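Local coordinates for Lmo0325 protein (PDB 4RYK), which probably binds DNA as a transcriptional regulator of the Rgg type, pairing a helix-turn-helix domain with a helical C-terminal domain, at residues 12-17 with 58-63; 51-56 with 62-67; 67-70 with 76-79. All coordinates share one frame; numbering follows the deposited sequence. Where two conformers were deposited one is given.

Interaction 1 (12-17 with 58-63); sequences ELIREI and KRIMVP
Ile14 and Ile17, one turn apart on helix 10-20, meet Ile60 and Val62 in a wholly apolar contact. The methyl group Ile60 CD1 carries most of it: it lies 3.7 Å from Ile14 CD1, terminal methyl to terminal methyl, and 3.8 Å from Ile17 CG2. The side chains of Ile17 and Ile60 cross at about a right angle, whereas that of Ile14 meets Ile60 at a slant. Ile60 reaches over with CG1 set between its backbone N and carbonyl carbon (chi1 58°) and the chain then extended to CD1. A lighter touch joins Ile17 CG2 to Val62 CG2 at 4.1 Å.

Met61, deposited as selenomethionine, leaves helical geometry with a positive phi of 58° in a Schellman motif, and the turn lets Val62 face helix 10-20 as Ile60 does. All four touching residues are buried, in keeping with the hydrophobic core of a helix-turn-helix domain.

Around them, Ile14 also packs on Tyr29 of helix 25-29, Phe41 of helix 35-42 and Phe67 of helix 64-71, while Ile60 rests on Val28. The contact joins helix 10-20 to the C-terminal part of helix 50-60 and the turn after it.

Interaction 2 (51-56 with 62-67); sequences SLFEEI and VPLDEF
The Phe53 ring drives its edge at one face of Phe67, an edge-to-face (T-shaped) stack with centroids 5.0 Å apart and planes at 78°. Phe53 CZ stands over the centre of the Phe67 ring, 3.5 Å above its plane, and lies 3.6 Å from Phe67 CE1. Around the rim of Phe53, close to its own plane, the neighbours are Phe67 and the methyl Leu64 CD1, which comes to 3.9 Å from Phe53 CE2. Leu64 crosses the Phe53 side chain at a slant.

With CG anti to the backbone N in each (chi1 -170° in Phe53, 172° in Phe67), the rings meet between the consecutive helices 50-60 and 64-71, as part of the hydrophobic core of the helix-turn-helix domain. Ile14 of helix 10-20 packs on both phenylalanines, and Leu57 on Leu64 and Phe67. Beside this core, the Glu54 carboxylate forms a salt bridge with Arg72 and a hydrogen bond with Tyr10, both of the second subunit.

Chemically the contact is carbon against carbon. Its directionality comes from the T-shaped pair, in which the slightly positive C-H edge of Phe53 is set against the electron-rich face of Phe67, an attraction that favours this steep ring angle.

Interaction 3 (67-70 with 76-79); sequences FFFI and STED
Phe69 meets the returning chain through one ring atom, CD1, which lies 3.7 Å from the backbone oxygen Ser76 O and 4.1 Å from the methyl Thr77 CG2. Oxygen and methyl both approach the ring obliquely. A first torsion close to fully extended (chi1 -179°) places Phe69 CD1 beside Ser76 and Thr77, and the Thr77 side chain slants across that of Phe69. The two backbones come nearest here, with Phe69 CA and Thr77 CA 5.5 Å apart. This is the tighter part of the contact.

Toward Glu78 and Asp79 the packing thins out. The first bond of the Phe68 side chain is directed toward the loop, but Phe68 comes no nearer to residues 76-79 with its side chain than 5.9 Å, from its CB to Ser76 O, and its ring lies further off. Neither Glu78 nor Asp79 touches the segment 67-70. The partly exposed loop is instead braced by bonds of its own. Ser76 OG donates to Glu78 O (2.7 Å), meeting that oxygen from above the carbonyl plane at a C=O...donor angle of 138°. Thr77 OG1 donates to Glu78 OE2, also at 2.7 Å and from above the carboxylate plane. These two bonds hold Glu78 by both its carbonyl and its carboxylate against the preceding two residues.

The second subunit adds to both parts: its Tyr196 stacks on Phe69 and packs on Thr77, and its Lys58 forms a salt bridge with Asp79. Within the fold, the loop leading to helix 82-91 turns back on helix 64-71, whose Phe67 and Ile70 pack on helix 10-20.

Overall arrangement
Interaction 3 follows interaction 1 along the chain, and interaction 2 ends on helix 64-71, where interaction 3 begins. Interactions 1 and 2, with centres about 8 Å apart, form one hydrophobic core: Ile14 CD1 of interaction 1 lies 3.6 Å from Phe67 CE2 of interaction 2, and both contacts draw on helix 50-60. Interaction 3 is centred about 12 Å from interaction 2 and shares Phe67 with it, so helix 64-71 joins the buried core to the loop beyond. All three contacts touch the second subunit. The bound glycan sits apart, in a pocket lined by residues 30-34; the side chain of Phe53 is about 14 Å from the bound GLC (alpha-D-glucopyranose).

Interaction 1 (12-17 with 58-63)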
loop_
_atom_site.group_PDB
_atom_site.type_symbol
_atom_site.label_atom_id
_atom_site.label_comp_id
_atom_site.label_asym_id
_atom_site.label_seq_id
_atom_site.Cartn_x
_atom_site.Cartn_y
_atom_site.Cartn_z
ATOM N N GLU A 12 -17.296 7.470 -18.829
ATOM C CA GLU A 12 -16.486 7.489 -20.049
ATOM C C GLU A 12 -15.269 6.616 -19.857
ATOM O O GLU A 12 -14.896 5.882 -20.763
ATOM C CB GLU A 12 -16.128 8.913 -20.461
ATOM C CG GLU A 12 -17.304 9.602 -21.133
ATOM C CD GLU A 12 -17.208 11.107 -21.121
ATOM O OE1 GLU A 12 -16.832 11.699 -22.143
ATOM O OE2 GLU A 12 -17.519 11.711 -20.090
ATOM N N LEU A 13 -14.705 6.615 -18.643
ATOM C CA LEU A 13 -13.570 5.737 -18.368
ATOM C C LEU A 13 -13.992 4.254 -18.300
ATOM O O LEU A 13 -13.293 3.365 -18.803
ATOM C CB LEU A 13 -12.844 6.159 -17.100
ATOM C CG LEU A 13 -11.720 5.226 -16.672
ATOM C CD1 LEU A 13 -10.700 5.050 -17.782
ATOM C CD2 LEU A 13 -11.020 5.817 -15.459
ATOM N N ILE A 14 -15.147 4.001 -17.693
ATOM C CA ILE A 14 -15.654 2.659 -17.623
ATOM C C ILE A 14 -15.792 2.118 -19.051
ATOM O O ILE A 14 -15.416 1.013 -19.317
ATOM C CB ILE A 14 -17.017 2.567 -16.913
ATOM C CG1 ILE A 14 -16.906 2.871 -15.399
ATOM C CG2 ILE A 14 -17.600 1.165 -17.078
ATOM C CD1 ILE A 14 -16.160 1.818 -14.592
ATOM N N ARG A 15 -16.333 2.925 -19.946
ATOM C CA ARG A 15 -16.500 2.516 -21.329
ATOM C C ARG A 15 -15.182 2.096 -21.956
ATOM O O ARG A 15 -15.089 1.037 -22.572
ATOM C CB ARG A 15 -17.136 3.647 -22.124
ATOM C CG ARG A 15 -16.926 3.544 -23.629
ATOM C CD ARG A 15 -17.220 4.877 -24.278
ATOM N NE ARG A 15 -17.145 4.760 -25.717
ATOM C CZ ARG A 15 -16.007 4.673 -26.370
ATOM N NH1 ARG A 15 -14.847 4.693 -25.709
ATOM N NH2 ARG A 15 -16.050 4.548 -27.652
ATOM N N GLU A 16 -14.164 2.919 -21.769
ATOM C CA GLU A 16 -12.850 2.663 -22.355
ATOM C C GLU A 16 -12.264 1.384 -21.783
ATOM O O GLU A 16 -11.708 0.546 -22.506
ATOM C CB GLU A 16 -11.975 3.870 -22.095
ATOM C CG GLU A 16 -10.499 3.612 -22.223
ATOM C CD GLU A 16 -9.671 4.870 -21.954
ATOM O OE1 GLU A 16 -8.534 4.740 -21.412
ATOM O OE2 GLU A 16 -10.161 5.986 -22.291
ATOM N N ILE A 17 -12.412 1.196 -20.470
ATOM C CA ILE A 17 -11.908 -0.028 -19.880
ATOM C C ILE A 17 -12.664 -1.263 -20.363
ATOM O O ILE A 17 -12.063 -2.284 -20.725
ATOM C CB ILE A 17 -11.927 0.012 -18.337
ATOM C CG1 ILE A 17 -10.922 1.049 -17.813
ATOM C CG2 ILE A 17 -11.553 -1.345 -17.789
ATOM C CD1 ILE A 17 -11.203 1.477 -16.371
ATOM N N LYS A 58 -17.183 -4.380 -10.431
ATOM C CA LYS A 58 -16.988 -5.799 -10.307
ATOM C C LYS A 58 -17.116 -6.486 -11.653
ATOM O O LYS A 58 -16.402 -7.428 -11.956
ATOM C CB LYS A 58 -17.983 -6.414 -9.307
ATOM C CG LYS A 58 -17.314 -7.309 -8.296
ATOM C CD LYS A 58 -18.266 -8.354 -7.681
ATOM C CE LYS A 58 -19.271 -7.711 -6.738
ATOM N NZ LYS A 58 -18.557 -6.880 -5.726
ATOM N N ARG A 59 -18.003 -6.004 -12.476
ATOM C CA ARG A 59 -18.189 -6.612 -13.791
ATOM C C ARG A 59 -17.010 -6.390 -14.751
ATOM O O ARG A 59 -16.861 -7.127 -15.746
ATOM C CB ARG A 59 -19.467 -6.073 -14.414
ATOM C CG ARG A 59 -20.736 -6.501 -13.709
ATOM C CD ARG A 59 -21.125 -7.905 -14.130
ATOM N NE ARG A 59 -22.334 -8.281 -13.451
ATOM C CZ ARG A 59 -23.549 -8.008 -13.881
ATOM N NH1 ARG A 59 -23.755 -7.355 -15.009
ATOM N NH2 ARG A 59 -24.579 -8.399 -13.163
ATOM N N ILE A 60 -16.198 -5.365 -14.511
ATOM C CA ILE A 60 -15.041 -5.138 -15.350
ATOM C C ILE A 60 -13.779 -5.515 -14.601
ATOM O O ILE A 60 -12.695 -5.374 -15.155
ATOM C CB ILE A 60 -14.963 -3.707 -15.923
ATOM C CG1 ILE A 60 -14.949 -2.645 -14.814
ATOM C CG2 ILE A 60 -16.141 -3.399 -16.830
ATOM C CD1 ILE A 60 -14.347 -1.332 -15.240
HETATM N N MSE A 61 -13.918 -6.067 -13.376
HETATM C CA MSE A 61 -12.773 -6.527 -12.583
HETATM C C MSE A 61 -11.745 -5.453 -12.298
HETATM O O MSE A 61 -10.520 -5.654 -12.448
HETATM C CB MSE A 61 -12.105 -7.669 -13.326
HETATM C CG MSE A 61 -12.830 -8.950 -12.970
HETATM SE SE MSE A 61 -13.856 -9.314 -14.572
HETATM C CE MSE A 61 -12.281 -10.118 -15.517
ATOM N N VAL A 62 -12.225 -4.295 -11.898
ATOM C CA VAL A 62 -11.342 -3.231 -11.495
ATOM C C VAL A 62 -11.763 -2.761 -10.105
ATOM O O VAL A 62 -12.836 -2.245 -9.983
ATOM C CB VAL A 62 -11.424 -2.052 -12.476
ATOM C CG1 VAL A 62 -10.590 -0.908 -11.964
ATOM C CG2 VAL A 62 -10.913 -2.464 -13.857
ATOM N N PRO A 63 -10.934 -2.975 -9.076
ATOM C CA PRO A 63 -11.296 -2.454 -7.736
ATOM C C PRO A 63 -11.392 -0.944 -7.767
ATOM O O PRO A 63 -10.683 -0.270 -8.522
ATOM C CB PRO A 63 -10.113 -2.890 -6.842
ATOM C CG PRO A 63 -9.572 -4.142 -7.517
ATOM C CD PRO A 63 -9.789 -3.923 -9.015
#

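Interaction 2 (51-56 with 62-67)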
loop_
_atom_site.group_PDB
_atom_site.type_symbol
_atom_site.label_atom_id
_atom_site.label_comp_id
_atom_site.label_asym_id
_atom_site.label_seq_id
_atom_site.Cartn_x
_atom_site.Cartn_y
_atom_site.Cartn_z
ATOM N N SER A 51 -23.442 2.780 -4.985
ATOM C CA SER A 51 -23.703 1.337 -4.860
ATOM C C SER A 51 -23.795 0.680 -6.218
ATOM O O SER A 51 -23.353 -0.437 -6.365
ATOM C CB SER A 51 -24.943 0.995 -4.022
ATOM O OG SER A 51 -25.928 1.942 -4.237
ATOM N N LEU A 52 -24.358 1.361 -7.209
ATOM C CA LEU A 52 -24.440 0.778 -8.534
ATOM C C LEU A 52 -23.071 0.735 -9.149
ATOM O O LEU A 52 -22.721 -0.215 -9.862
ATOM C CB LEU A 52 -25.360 1.586 -9.420
ATOM C CG LEU A 52 -26.815 1.435 -8.965
ATOM C CD1 LEU A 52 -27.671 2.425 -9.713
ATOM C CD2 LEU A 52 -27.319 0.018 -9.199
ATOM N N PHE A 53 -22.290 1.771 -8.867
ATOM C CA PHE A 53 -20.939 1.864 -9.395
ATOM C C PHE A 53 -20.060 0.705 -8.932
ATOM O O PHE A 53 -19.362 0.132 -9.752
ATOM C CB PHE A 53 -20.298 3.199 -9.049
ATOM C CG PHE A 53 -19.001 3.456 -9.757
ATOM C CD1 PHE A 53 -18.977 3.699 -11.138
ATOM C CD2 PHE A 53 -17.809 3.519 -9.058
ATOM C CE1 PHE A 53 -17.788 3.964 -11.798
ATOM C CE2 PHE A 53 -16.623 3.756 -9.725
ATOM C CZ PHE A 53 -16.610 3.983 -11.095
ATOM N N GLU A 54 -20.140 0.311 -7.659
ATOM C CA GLU A 54 -19.378 -0.831 -7.138
ATOM C C GLU A 54 -19.733 -2.106 -7.900
ATOM O O GLU A 54 -18.864 -2.938 -8.169
ATOM C CB GLU A 54 -19.640 -1.079 -5.649
ATOM C CG GLU A 54 -19.234 0.023 -4.680
ATOM C CD GLU A 54 -19.105 -0.524 -3.236
ATOM O OE1 GLU A 54 -19.999 -0.282 -2.369
ATOM O OE2 GLU A 54 -18.125 -1.246 -2.962
ATOM N N GLU A 55 -21.004 -2.280 -8.252
ATOM C CA GLU A 55 -21.401 -3.504 -8.975
ATOM C C GLU A 55 -20.827 -3.497 -10.375
ATOM O O GLU A 55 -20.396 -4.537 -10.891
ATOM C CB GLU A 55 -22.917 -3.639 -9.020
ATOM C CG GLU A 55 -23.541 -3.802 -7.638
ATOM C CD GLU A 55 -25.047 -3.700 -7.661
ATOM O OE1 GLU A 55 -25.688 -4.153 -8.631
ATOM O OE2 GLU A 55 -25.609 -3.174 -6.677
ATOM N N ILE A 56 -20.809 -2.330 -11.003
ATOM C CA ILE A 56 -20.252 -2.214 -12.372
ATOM C C ILE A 56 -18.761 -2.497 -12.349
ATOM O O ILE A 56 -18.230 -3.226 -13.182
ATOM C CB ILE A 56 -20.534 -0.813 -12.950
ATOM C CG1 ILE A 56 -22.032 -0.706 -13.254
ATOM C CG2 ILE A 56 -19.701 -0.585 -14.188
ATOM C CD1 ILE A 56 -22.556 0.719 -13.351
ATOM N N VAL A 62 -12.225 -4.295 -11.898
ATOM C CA VAL A 62 -11.342 -3.231 -11.495
ATOM C C VAL A 62 -11.763 -2.761 -10.105
ATOM O O VAL A 62 -12.836 -2.245 -9.983
ATOM C CB VAL A 62 -11.424 -2.052 -12.476
ATOM C CG1 VAL A 62 -10.590 -0.908 -11.964
ATOM C CG2 VAL A 62 -10.913 -2.464 -13.857
ATOM N N PRO A 63 -10.934 -2.975 -9.076
ATOM C CA PRO A 63 -11.296 -2.454 -7.736
ATOM C C PRO A 63 -11.392 -0.944 -7.767
ATOM O O PRO A 63 -10.683 -0.270 -8.522
ATOM C CB PRO A 63 -10.113 -2.890 -6.842
ATOM C CG PRO A 63 -9.572 -4.142 -7.517
ATOM C CD PRO A 63 -9.789 -3.923 -9.015
ATOM N N LEU A 64 -12.262 -0.425 -6.941
ATOM C CA LEU A 64 -12.478 1.010 -6.779
ATOM C C LEU A 64 -11.191 1.824 -6.703
ATOM O O LEU A 64 -11.045 2.809 -7.395
ATOM C CB LEU A 64 -13.353 1.230 -5.522
ATOM C CG LEU A 64 -13.824 2.656 -5.221
ATOM C CD1 LEU A 64 -14.651 3.241 -6.342
ATOM C CD2 LEU A 64 -14.630 2.704 -3.911
ATOM N N ASP A 65 -10.241 1.424 -5.874
ATOM C CA ASP A 65 -9.061 2.247 -5.715
ATOM C C ASP A 65 -8.236 2.274 -7.024
ATOM O O ASP A 65 -7.584 3.268 -7.309
ATOM C CB ASP A 65 -8.183 1.667 -4.610
ATOM C CG ASP A 65 -7.034 2.592 -4.230
ATOM O OD1 ASP A 65 -7.344 3.648 -3.609
ATOM O OD2 ASP A 65 -5.840 2.264 -4.501
ATOM N N GLU A 66 -8.198 1.156 -7.755
ATOM C CA GLU A 66 -7.431 1.093 -9.032
ATOM C C GLU A 66 -8.151 1.976 -10.018
ATOM O O GLU A 66 -7.529 2.718 -10.800
ATOM C CB GLU A 66 -7.341 -0.347 -9.559
ATOM C CG GLU A 66 -6.523 -0.435 -10.842
ATOM C CD GLU A 66 -6.506 -1.800 -11.496
ATOM O OE1 GLU A 66 -7.045 -2.798 -10.953
ATOM O OE2 GLU A 66 -5.891 -1.851 -12.575
ATOM N N PHE A 67 -9.485 1.934 -9.989
ATOM C CA PHE A 67 -10.225 2.770 -10.904
ATOM C C PHE A 67 -9.819 4.230 -10.684
ATOM O O PHE A 67 -9.575 4.957 -11.666
ATOM C CB PHE A 67 -11.747 2.587 -10.744
ATOM C CG PHE A 67 -12.555 3.579 -11.541
ATOM C CD1 PHE A 67 -12.890 4.815 -11.002
ATOM C CD2 PHE A 67 -12.955 3.283 -12.839
ATOM C CE1 PHE A 67 -13.585 5.756 -11.736
ATOM C CE2 PHE A 67 -13.655 4.238 -13.586
ATOM C CZ PHE A 67 -13.976 5.454 -13.021
#

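Interaction 3 (67-70 with 76-79)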
loop_
_atom_site.group_PDB
_atom_site.type_symbol
_atom_site.label_atom_id
_atom_site.label_comp_id
_atom_site.label_asym_id
_atom_site.label_seq_id
_atom_site.Cartn_x
_atom_site.Cartn_y
_atom_site.Cartn_z
ATOM N N PHE A 67 -9.485 1.934 -9.989
ATOM C CA PHE A 67 -10.225 2.770 -10.904
ATOM C C PHE A 67 -9.819 4.230 -10.684
ATOM O O PHE A 67 -9.575 4.957 -11.666
ATOM C CB PHE A 67 -11.747 2.587 -10.744
ATOM C CG PHE A 67 -12.555 3.579 -11.541
ATOM C CD1 PHE A 67 -12.890 4.815 -11.002
ATOM C CD2 PHE A 67 -12.955 3.283 -12.839
ATOM C CE1 PHE A 67 -13.585 5.756 -11.736
ATOM C CE2 PHE A 67 -13.655 4.238 -13.586
ATOM C CZ PHE A 67 -13.976 5.454 -13.021
ATOM N N PHE A 68 -9.747 4.663 -9.401
ATOM C CA PHE A 68 -9.430 6.044 -9.164
ATOM C C PHE A 68 -8.005 6.394 -9.497
ATOM O O PHE A 68 -7.722 7.519 -9.908
ATOM C CB PHE A 68 -9.800 6.545 -7.735
ATOM C CG PHE A 68 -11.194 7.018 -7.667
ATOM C CD1 PHE A 68 -11.512 8.315 -8.021
ATOM C CD2 PHE A 68 -12.213 6.136 -7.395
ATOM C CE1 PHE A 68 -12.830 8.762 -8.026
ATOM C CE2 PHE A 68 -13.537 6.559 -7.431
ATOM C CZ PHE A 68 -13.838 7.876 -7.745
ATOM N N PHE A 69 -7.114 5.437 -9.330
ATOM C CA PHE A 69 -5.769 5.648 -9.772
ATOM C C PHE A 69 -5.737 5.947 -11.270
ATOM O O PHE A 69 -5.068 6.852 -11.679
ATOM C CB PHE A 69 -4.898 4.443 -9.431
ATOM C CG PHE A 69 -3.460 4.608 -9.860
ATOM C CD1 PHE A 69 -2.614 5.477 -9.172
ATOM C CD2 PHE A 69 -2.981 3.954 -10.992
ATOM C CE1 PHE A 69 -1.309 5.656 -9.582
ATOM C CE2 PHE A 69 -1.681 4.139 -11.404
ATOM C CZ PHE A 69 -0.851 4.965 -10.693
ATOM N N ILE A 70 -6.425 5.140 -12.076
ATOM C CA ILE A 70 -6.540 5.344 -13.534
ATOM C C ILE A 70 -7.222 6.668 -13.822
ATOM O O ILE A 70 -6.738 7.468 -14.597
ATOM C CB ILE A 70 -7.336 4.217 -14.192
ATOM C CG1 ILE A 70 -6.630 2.900 -13.960
ATOM C CG2 ILE A 70 -7.447 4.477 -15.725
ATOM C CD1 ILE A 70 -7.448 1.659 -14.300
ATOM N N SER A 76 -2.192 10.110 -8.333
ATOM C CA SER A 76 -2.380 9.908 -6.901
ATOM C C SER A 76 -3.407 8.798 -6.607
ATOM O O SER A 76 -4.210 8.390 -7.478
ATOM C CB SER A 76 -2.686 11.223 -6.146
ATOM O OG SER A 76 -3.863 11.852 -6.609
ATOM N N THR A 77 -3.290 8.293 -5.375
ATOM C CA THR A 77 -4.283 7.429 -4.740
ATOM C C THR A 77 -5.161 8.217 -3.727
ATOM O O THR A 77 -5.952 7.610 -3.018
ATOM C CB THR A 77 -3.638 6.192 -4.044
ATOM O OG1 THR A 77 -2.852 6.603 -2.898
ATOM C CG2 THR A 77 -2.775 5.404 -5.034
ATOM N N GLU A 78 -5.018 9.543 -3.656
ATOM C CA GLU A 78 -5.990 10.420 -2.965
ATOM C C GLU A 78 -6.390 11.665 -3.816
ATOM O O GLU A 78 -5.568 12.302 -4.503
ATOM C CB GLU A 78 -5.477 10.877 -1.572
ATOM C CG GLU A 78 -5.325 9.787 -0.497
ATOM C CD GLU A 78 -3.978 9.052 -0.565
ATOM O OE1 GLU A 78 -2.951 9.778 -0.408
ATOM O OE2 GLU A 78 -3.940 7.780 -0.774
ATOM N N ASP A 79 -7.687 11.951 -3.756
ATOM C CA ASP A 79 -8.317 13.204 -4.208
ATOM C C ASP A 79 -7.647 14.440 -3.581
ATOM O O ASP A 79 -7.140 15.325 -4.262
ATOM C CB ASP A 79 -9.808 13.134 -3.769
ATOM C CG ASP A 79 -10.731 14.138 -4.480
ATOM O OD1 ASP A 79 -10.377 14.741 -5.549
ATOM O OD2 ASP A 79 -11.858 14.281 -3.930
#